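Local coordinates for aminotransferase, class III (Deinococcus radiodurans, PDB 3I4J), which probably acts as a pyridoxal-phosphate-dependent transaminase, moving amino groups between substrates as other class III aminotransferases do, at residues A322-L333 with V346-V355; A335-M343 with L421-L429. The protein carries 1 engineered substitution. All coordinates share one frame; numbering follows the deposited sequence.

Contact 1: A322-L333 with V346-V355; sequences AKERGAQLLAGL and VRGTGLLLGV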
loop_
_atom_site.group_PDB
_atom_site.type_symbol
_atom_site.label_atom_id
_atom_site.label_comp_id
_atom_site.label_asym_id
_atom_site.label_seq_id
_atom_site.Cartn_x
_atom_site.Cartn_y
_atom_site.Cartn_z
ATOM N N ALA C 322 -20.552 18.888 -2.204
ATOM C CA ALA C 322 -20.665 18.105 -0.982
ATOM C C ALA C 322 -21.488 18.856 0.062
ATOM O O ALA C 322 -22.230 18.249 0.835
ATOM C CB ALA C 322 -19.274 17.788 -0.430
ATOM N N LYS C 323 -21.353 20.179 0.082
ATOM C CA LYS C 323 -22.100 21.001 1.029
ATOM C C LYS C 323 -23.595 20.936 0.733
ATOM O O LYS C 323 -24.407 20.667 1.619
ATOM C CB LYS C 323 -21.634 22.460 0.947
ATOM C CG LYS C 323 -20.173 22.675 1.304
ATOM C CD LYS C 323 -19.768 24.138 1.153
ATOM C CE LYS C 323 -20.508 25.030 2.139
ATOM N NZ LYS C 323 -20.218 24.657 3.557
ATOM N N GLU C 324 -23.946 21.180 -0.525
ATOM C CA GLU C 324 -25.339 21.179 -0.963
ATOM C C GLU C 324 -25.998 19.800 -0.860
ATOM O O GLU C 324 -27.064 19.651 -0.263
ATOM C CB GLU C 324 -25.416 21.693 -2.404
ATOM C CG GLU C 324 -26.823 21.899 -2.935
ATOM C CD GLU C 324 -26.832 22.552 -4.305
ATOM O OE1 GLU C 324 -26.215 23.628 -4.447
ATOM O OE2 GLU C 324 -27.456 21.996 -5.238
ATOM N N ARG C 325 -25.360 18.794 -1.444
ATOM C CA ARG C 325 -25.896 17.439 -1.414
ATOM C C ARG C 325 -25.879 16.867 0.004
ATOM O O ARG C 325 -26.760 16.086 0.379
ATOM C CB ARG C 325 -25.088 16.548 -2.361
ATOM C CG ARG C 325 -25.147 16.981 -3.824
ATOM C CD ARG C 325 -26.468 16.585 -4.476
ATOM N NE ARG C 325 -27.604 17.366 -3.993
ATOM C CZ ARG C 325 -27.844 18.628 -4.337
ATOM N NH1 ARG C 325 -27.026 19.258 -5.170
ATOM N NH2 ARG C 325 -28.903 19.259 -3.848
ATOM N N GLY C 326 -24.873 17.258 0.786
ATOM C CA GLY C 326 -24.770 16.790 2.159
ATOM C C GLY C 326 -25.933 17.312 2.983
ATOM O O GLY C 326 -26.513 16.587 3.794
ATOM N N ALA C 327 -26.276 18.580 2.772
ATOM C CA ALA C 327 -27.393 19.192 3.488
ATOM C C ALA C 327 -28.692 18.477 3.116
ATOM O O ALA C 327 -29.519 18.167 3.980
ATOM C CB ALA C 327 -27.487 20.681 3.137
ATOM N N GLN C 328 -28.864 18.207 1.828
ATOM C CA GLN C 328 -30.057 17.520 1.344
ATOM C C GLN C 328 -30.179 16.123 1.948
ATOM O O GLN C 328 -31.242 15.734 2.426
ATOM C CB GLN C 328 -30.027 17.404 -0.185
ATOM C CG GLN C 328 -31.172 16.571 -0.749
ATOM C CD GLN C 328 -31.021 16.281 -2.227
ATOM O OE1 GLN C 328 -29.963 16.511 -2.815
ATOM N NE2 GLN C 328 -32.077 15.754 -2.834
ATOM N N LEU C 329 -29.087 15.366 1.925
ATOM C CA LEU C 329 -29.120 14.013 2.467
ATOM C C LEU C 329 -29.373 14.023 3.975
ATOM O O LEU C 329 -30.156 13.220 4.478
ATOM C CB LEU C 329 -27.815 13.281 2.128
ATOM C CG LEU C 329 -27.691 11.784 2.450
ATOM C CD1 LEU C 329 -28.960 11.039 2.054
ATOM C CD2 LEU C 329 -26.486 11.222 1.696
ATOM N N LEU C 330 -28.729 14.936 4.695
ATOM C CA LEU C 330 -28.926 15.021 6.141
ATOM C C LEU C 330 -30.392 15.318 6.455
ATOM O O LEU C 330 -30.974 14.722 7.359
ATOM C CB LEU C 330 -28.042 16.120 6.747
ATOM C CG LEU C 330 -28.280 16.406 8.237
ATOM C CD1 LEU C 330 -28.082 15.133 9.055
ATOM C CD2 LEU C 330 -27.325 17.502 8.707
ATOM N N ALA C 331 -30.986 16.242 5.699
ATOM C CA ALA C 331 -32.384 16.610 5.904
ATOM C C ALA C 331 -33.264 15.387 5.678
ATOM O O ALA C 331 -34.253 15.180 6.382
ATOM C CB ALA C 331 -32.777 17.732 4.946
ATOM N N GLY C 332 -32.890 14.575 4.691
ATOM C CA GLY C 332 -33.648 13.376 4.390
ATOM C C GLY C 332 -33.586 12.351 5.506
ATOM O O GLY C 332 -34.590 11.710 5.829
ATOM N N LEU C 333 -32.408 12.188 6.098
ATOM C CA LEU C 333 -32.241 11.238 7.194
ATOM C C LEU C 333 -33.026 11.713 8.414
ATOM O O LEU C 333 -33.604 10.908 9.148
ATOM C CB LEU C 333 -30.760 11.096 7.552
ATOM C CG LEU C 333 -29.826 10.547 6.464
ATOM C CD1 LEU C 333 -28.382 10.626 6.952
ATOM C CD2 LEU C 333 -30.208 9.109 6.126
ATOM N N VAL C 346 -28.978 11.180 14.147
ATOM C CA VAL C 346 -28.578 11.372 12.760
ATOM C C VAL C 346 -27.590 12.531 12.741
ATOM O O VAL C 346 -27.832 13.570 13.357
ATOM C CB VAL C 346 -29.791 11.700 11.860
ATOM C CG1 VAL C 346 -30.514 12.929 12.380
ATOM C CG2 VAL C 346 -29.328 11.930 10.428
ATOM N N ARG C 347 -26.479 12.349 12.036
ATOM C CA ARG C 347 -25.443 13.372 11.972
ATOM C C ARG C 347 -24.832 13.478 10.588
ATOM O O ARG C 347 -24.836 12.516 9.825
ATOM C CB ARG C 347 -24.329 13.041 12.970
ATOM C CG ARG C 347 -24.810 12.855 14.389
ATOM C CD ARG C 347 -23.678 12.510 15.340
ATOM N NE ARG C 347 -23.010 11.255 15.008
ATOM C CZ ARG C 347 -22.533 10.406 15.914
ATOM N NH1 ARG C 347 -22.660 10.674 17.206
ATOM N NH2 ARG C 347 -21.920 9.294 15.532
ATOM N N GLY C 348 -24.289 14.648 10.277
ATOM C CA GLY C 348 -23.657 14.828 8.986
ATOM C C GLY C 348 -22.876 16.116 8.840
ATOM O O GLY C 348 -23.280 17.166 9.342
ATOM N N THR C 349 -21.731 16.020 8.175
ATOM C CA THR C 349 -20.884 17.172 7.893
ATOM C C THR C 349 -20.528 16.954 6.427
ATOM O O THR C 349 -19.763 16.050 6.104
ATOM C CB THR C 349 -19.587 17.178 8.748
ATOM O OG1 THR C 349 -19.921 17.204 10.141
ATOM C CG2 THR C 349 -18.765 18.414 8.440
ATOM N N GLY C 350 -21.096 17.765 5.539
ATOM C CA GLY C 350 -20.840 17.570 4.122
ATOM C C GLY C 350 -21.437 16.218 3.750
ATOM O O GLY C 350 -22.543 15.894 4.180
ATOM N N LEU C 351 -20.713 15.414 2.974
ATOM C CA LEU C 351 -21.225 14.105 2.591
ATOM C C LEU C 351 -20.657 12.942 3.399
ATOM O O LEU C 351 -20.426 11.848 2.876
ATOM C CB LEU C 351 -21.037 13.865 1.087
ATOM C CG LEU C 351 -22.156 14.459 0.214
ATOM C CD1 LEU C 351 -21.800 14.345 -1.267
ATOM C CD2 LEU C 351 -23.468 13.732 0.510
ATOM N N LEU C 352 -20.412 13.200 4.680
ATOM C CA LEU C 352 -19.959 12.175 5.611
ATOM C C LEU C 352 -21.081 12.203 6.647
ATOM O O LEU C 352 -21.194 13.150 7.426
ATOM C CB LEU C 352 -18.618 12.548 6.248
ATOM C CG LEU C 352 -18.128 11.591 7.340
ATOM C CD1 LEU C 352 -18.226 10.163 6.845
ATOM C CD2 LEU C 352 -16.692 11.926 7.725
ATOM N N LEU C 353 -21.931 11.183 6.638
ATOM C CA LEU C 353 -23.063 11.152 7.556
ATOM C C LEU C 353 -23.129 9.868 8.359
ATOM O O LEU C 353 -22.533 8.859 7.986
ATOM C CB LEU C 353 -24.372 11.334 6.780
ATOM C CG LEU C 353 -24.472 12.563 5.870
ATOM C CD1 LEU C 353 -24.042 12.198 4.448
ATOM C CD2 LEU C 353 -25.902 13.080 5.873
ATOM N N GLY C 354 -23.868 9.910 9.464
ATOM C CA GLY C 354 -23.992 8.733 10.299
ATOM C C GLY C 354 -25.370 8.594 10.906
ATOM O O GLY C 354 -26.060 9.585 11.159
ATOM N N VAL C 355 -25.772 7.348 11.125
ATOM C CA VAL C 355 -27.063 7.036 11.722
ATOM C C VAL C 355 -26.809 6.061 12.857
ATOM O O VAL C 355 -26.222 4.997 12.650
ATOM C CB VAL C 355 -28.019 6.372 10.693
ATOM C CG1 VAL C 355 -29.331 5.980 11.371
ATOM C CG2 VAL C 355 -28.288 7.325 9.544
HETATM O O HOH W 1 -24.585 16.564 6.036
#

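Contact 2: A335-M343 with L421-L429; sequences ALQARFPQM and LAGALEDVL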
loop_
_atom_site.group_PDB
_atom_site.type_symbol
_atom_site.label_atom_id
_atom_site.label_comp_id
_atom_site.label_asym_id
_atom_site.label_seq_id
_atom_site.Cartn_x
_atom_site.Cartn_y
_atom_site.Cartn_z
ATOM N N ALA C 335 -35.703 13.468 8.295
ATOM C CA ALA C 335 -37.110 13.281 7.964
ATOM C C ALA C 335 -37.533 11.830 8.201
ATOM O O ALA C 335 -38.676 11.560 8.574
ATOM C CB ALA C 335 -37.360 13.673 6.515
ATOM N N LEU C 336 -36.607 10.899 7.991
ATOM C CA LEU C 336 -36.897 9.480 8.186
ATOM C C LEU C 336 -37.070 9.084 9.652
ATOM O O LEU C 336 -37.706 8.074 9.948
ATOM C CB LEU C 336 -35.798 8.617 7.554
ATOM C CG LEU C 336 -35.808 8.479 6.029
ATOM C CD1 LEU C 336 -34.552 7.755 5.567
ATOM C CD2 LEU C 336 -37.057 7.724 5.593
ATOM N N GLN C 337 -36.509 9.869 10.569
ATOM C CA GLN C 337 -36.615 9.549 11.994
ATOM C C GLN C 337 -38.055 9.487 12.498
ATOM O O GLN C 337 -38.364 8.724 13.413
ATOM C CB GLN C 337 -35.851 10.566 12.845
ATOM C CG GLN C 337 -34.358 10.615 12.612
ATOM C CD GLN C 337 -33.654 11.460 13.660
ATOM O OE1 GLN C 337 -33.356 10.992 14.760
ATOM N NE2 GLN C 337 -33.408 12.718 13.329
ATOM N N ALA C 338 -38.927 10.301 11.913
ATOM C CA ALA C 338 -40.330 10.331 12.311
ATOM C C ALA C 338 -40.964 8.966 12.090
ATOM O O ALA C 338 -41.732 8.475 12.917
ATOM C CB ALA C 338 -41.075 11.387 11.504
ATOM N N ARG C 339 -40.628 8.362 10.958
ATOM C CA ARG C 339 -41.144 7.057 10.582
ATOM C C ARG C 339 -40.371 5.950 11.294
ATOM O O ARG C 339 -40.932 4.907 11.647
ATOM C CB ARG C 339 -41.030 6.917 9.061
ATOM C CG ARG C 339 -41.449 5.593 8.453
ATOM C CD ARG C 339 -41.584 5.793 6.946
ATOM N NE ARG C 339 -41.458 4.571 6.158
ATOM C CZ ARG C 339 -42.222 3.494 6.297
ATOM N NH1 ARG C 339 -43.186 3.465 7.211
ATOM N NH2 ARG C 339 -42.030 2.450 5.502
ATOM N N PHE C 340 -39.082 6.188 11.517
ATOM C CA PHE C 340 -38.232 5.202 12.174
ATOM C C PHE C 340 -37.515 5.777 13.385
ATOM O O PHE C 340 -36.330 6.115 13.319
ATOM C CB PHE C 340 -37.213 4.658 11.175
ATOM C CG PHE C 340 -37.841 4.002 9.982
ATOM C CD1 PHE C 340 -38.447 2.755 10.098
ATOM C CD2 PHE C 340 -37.877 4.653 8.755
ATOM C CE1 PHE C 340 -39.083 2.166 9.008
ATOM C CE2 PHE C 340 -38.513 4.073 7.656
ATOM C CZ PHE C 340 -39.115 2.829 7.786
ATOM N N PRO C 341 -38.228 5.894 14.516
ATOM C CA PRO C 341 -37.626 6.435 15.737
ATOM C C PRO C 341 -36.512 5.565 16.318
ATOM O O PRO C 341 -35.911 5.922 17.330
ATOM C CB PRO C 341 -38.827 6.599 16.677
ATOM C CG PRO C 341 -39.792 5.553 16.201
ATOM C CD PRO C 341 -39.670 5.650 14.699
ATOM N N GLN C 342 -36.247 4.421 15.693
ATOM C CA GLN C 342 -35.162 3.559 16.151
ATOM C C GLN C 342 -33.859 4.248 15.762
ATOM O O GLN C 342 -32.776 3.863 16.205
ATOM C CB GLN C 342 -35.229 2.171 15.504
ATOM C CG GLN C 342 -36.431 1.344 15.927
ATOM C CD GLN C 342 -37.643 1.572 15.045
ATOM O OE1 GLN C 342 -37.751 2.591 14.366
ATOM N NE2 GLN C 342 -38.571 0.623 15.064
ATOM N N MET C 343 -33.979 5.266 14.915
ATOM C CA MET C 343 -32.824 6.052 14.491
ATOM C C MET C 343 -32.554 6.988 15.679
ATOM O O MET C 343 -33.104 8.089 15.752
ATOM C CB MET C 343 -33.164 6.854 13.221
ATOM C CG MET C 343 -33.460 5.993 11.977
ATOM S SD MET C 343 -33.995 6.923 10.499
ATOM C CE MET C 343 -32.389 7.438 9.819
ATOM N N LEU C 421 -32.904 3.458 1.277
ATOM C CA LEU C 421 -32.628 3.313 2.697
ATOM C C LEU C 421 -33.929 3.117 3.471
ATOM O O LEU C 421 -33.999 2.293 4.380
ATOM C CB LEU C 421 -31.891 4.547 3.226
ATOM C CG LEU C 421 -31.423 4.438 4.676
ATOM C CD1 LEU C 421 -30.366 3.350 4.781
ATOM C CD2 LEU C 421 -30.854 5.774 5.141
ATOM N N ALA C 422 -34.956 3.878 3.101
ATOM C CA ALA C 422 -36.256 3.780 3.756
ATOM C C ALA C 422 -36.796 2.362 3.592
ATOM O O ALA C 422 -37.405 1.809 4.506
ATOM C CB ALA C 422 -37.224 4.792 3.155
ATOM N N GLY C 423 -36.561 1.773 2.424
ATOM C CA GLY C 423 -37.020 0.419 2.181
ATOM C C GLY C 423 -36.315 -0.581 3.077
ATOM O O GLY C 423 -36.941 -1.500 3.610
ATOM N N ALA C 424 -35.005 -0.405 3.238
ATOM C CA ALA C 424 -34.203 -1.286 4.079
ATOM C C ALA C 424 -34.661 -1.180 5.529
ATOM O O ALA C 424 -34.794 -2.188 6.227
ATOM C CB ALA C 424 -32.722 -0.914 3.970
ATOM N N LEU C 425 -34.895 0.048 5.982
ATOM C CA LEU C 425 -35.351 0.276 7.349
ATOM C C LEU C 425 -36.715 -0.380 7.542
ATOM O O LEU C 425 -36.999 -0.939 8.601
ATOM C CB LEU C 425 -35.440 1.778 7.635
ATOM C CG LEU C 425 -34.105 2.523 7.731
ATOM C CD1 LEU C 425 -34.342 4.027 7.789
ATOM C CD2 LEU C 425 -33.350 2.049 8.964
ATOM N N GLU C 426 -37.552 -0.310 6.512
ATOM C CA GLU C 426 -38.879 -0.910 6.561
ATOM C C GLU C 426 -38.776 -2.433 6.667
ATOM O O GLU C 426 -39.491 -3.057 7.449
ATOM C CB GLU C 426 -39.674 -0.528 5.307
ATOM C CG GLU C 426 -40.993 -1.278 5.124
ATOM C CD GLU C 426 -41.984 -1.018 6.242
ATOM O OE1 GLU C 426 -42.268 0.164 6.526
ATOM O OE2 GLU C 426 -42.485 -1.998 6.836
ATOM N N ASP C 427 -37.880 -3.025 5.881
ATOM C CA ASP C 427 -37.700 -4.474 5.896
ATOM C C ASP C 427 -37.280 -4.986 7.273
ATOM O O ASP C 427 -37.837 -5.960 7.781
ATOM C CB ASP C 427 -36.642 -4.907 4.869
ATOM C CG ASP C 427 -36.964 -4.451 3.458
ATOM O OD1 ASP C 427 -38.150 -4.488 3.070
ATOM O OD2 ASP C 427 -36.022 -4.072 2.729
ATOM N N VAL C 428 -36.298 -4.323 7.874
ATOM C CA VAL C 428 -35.786 -4.728 9.178
ATOM C C VAL C 428 -36.640 -4.266 10.355
ATOM O O VAL C 428 -36.932 -5.048 11.260
ATOM C CB VAL C 428 -34.346 -4.208 9.385
ATOM C CG1 VAL C 428 -33.812 -4.662 10.734
ATOM C CG2 VAL C 428 -33.451 -4.709 8.264
ATOM N N LEU C 429 -37.039 -3.000 10.340
ATOM C CA LEU C 429 -37.839 -2.441 11.424
ATOM C C LEU C 429 -39.338 -2.583 11.181
ATOM O O LEU C 429 -39.725 -3.053 10.093
ATOM C CB LEU C 429 -37.486 -0.963 11.616
ATOM C CG LEU C 429 -36.005 -0.648 11.848
ATOM C CD1 LEU C 429 -35.793 0.857 11.831
ATOM C CD2 LEU C 429 -35.553 -1.246 13.170
#

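Contact 1: A322-L333 with V346-V355
Helix 322-333 lies on a beta hairpin, nearly antiparallel to strand 346-349 (176°) and close to parallel with strand 352-355, the axes 8.4 and 9.4 Å away. The backbones come nearest at two glycines: G326 CA makes a CA-H...O contact with G350 O at 3.1 Å, where a CB on G326 would collide with that oxygen. A water donates to G350 O and, more weakly, to G326 O. G350 sits at positive phi in the type II' turn T349 to L352, and L351 packs against the helix at A322 to G326, CD2 3.7 Å from G326 CA and CD1 beside R325 CB. L353 fills the middle of the interface. Its CD2 comes within 3.6 Å of L330 N, while CD1 meets L329 CD2. With CG anti to the backbone N (chi1 173°) and a bend at chi2, L330 puts CD1 3.7 Å from V346 CG2. L333 straddles both strands: CB presses on V346 CG2, a tight 3.3 Å, and CD1 reaches L353 CD2. R325 bends at chi2 and chi3 to lay its guanidinium edge against E324 OE2 in a salt bridge, NE giving Q328 OE1 a bond of 2.8 Å. A methionine in place of R325 would probably leave the E324 carboxylate without its ion pair and Q328 OE1 without this donor. Helix 411-428 covers the L329 side, and L353 is hydrogen-bonded through its backbone to L403 of strand 400-403. Such two-layer packing of a helix on an antiparallel sheet is seen in the small domain of fold-type I pyridoxal-phosphate enzymes.

Contact 2: A335-M343 with L421-L429
F340 lays its ring over L425, whose CB stands 3.7 Å from the ring centroid and only 5° off the normal, a CH-pi contact. Its CG points away from its own carbonyl carbon (chi1 -59°), turning the ring toward helix 421-428. The opposite face is taken by R339 CG, offset toward the rim, and the phenyl is thus sandwiched between an arginine's aliphatic stem and a leucine. L425 CD1 continues past the ring at F340 CD2 and reaches M343 SD at 4.0 Å, the methionine crossing it at about a right angle. Beyond its stem, R339 runs extended from CG to NE and forms a salt bridge, R339 NH2 to E426 OE1 2.5 Å; this is shorter than usual at an exposed arginine, the hydrogen bond is weak, and its exact geometry is doubtful. One face of that guanidinium meets F340 CZ. One turn earlier L336 CD2 rests 3.8 Å from A422 CB. At the far end L429 CD1 meets both F340 CD1 and Q342 OE1, Q342 folding at chi2 and approaching from the opposite direction after the type I beta turn that starts at F340. Behind L425 lies I375 of helix 372-382, and M343 packs on V355 and L357. The short helical segments run roughly parallel, crossing at -20° with their axes 11.4 Å apart, so large side chains fill the interval. They belong to the helical layer over the sheet of strands 343-349, 352-357 and 400-403, consistent with the small C-terminal domain of fold-type I pyridoxal-phosphate enzymes.

In the fold
Helix 318-339 serves both contacts, its middle sitting on the hairpin in contact 1 and its C-terminal end leaning on helix 411-428 in contact 2. Contact 1 joins helix to sheet, close enough for glycines to bring backbones together, and across it the packing is almost wholly aliphatic. Contact 2 joins helix to helix nearer the periphery: its centre lies about 28 Å from the centre of the chain, that of contact 1 about 16 Å. It adds an aromatic ring and a cross-helix salt bridge at its rim. Each is partly buried. L333 CD2 packs on L421 CD2 at 3.5 Å and M343 CE on V355 CG1, so the apolar packing of the two contacts meets there.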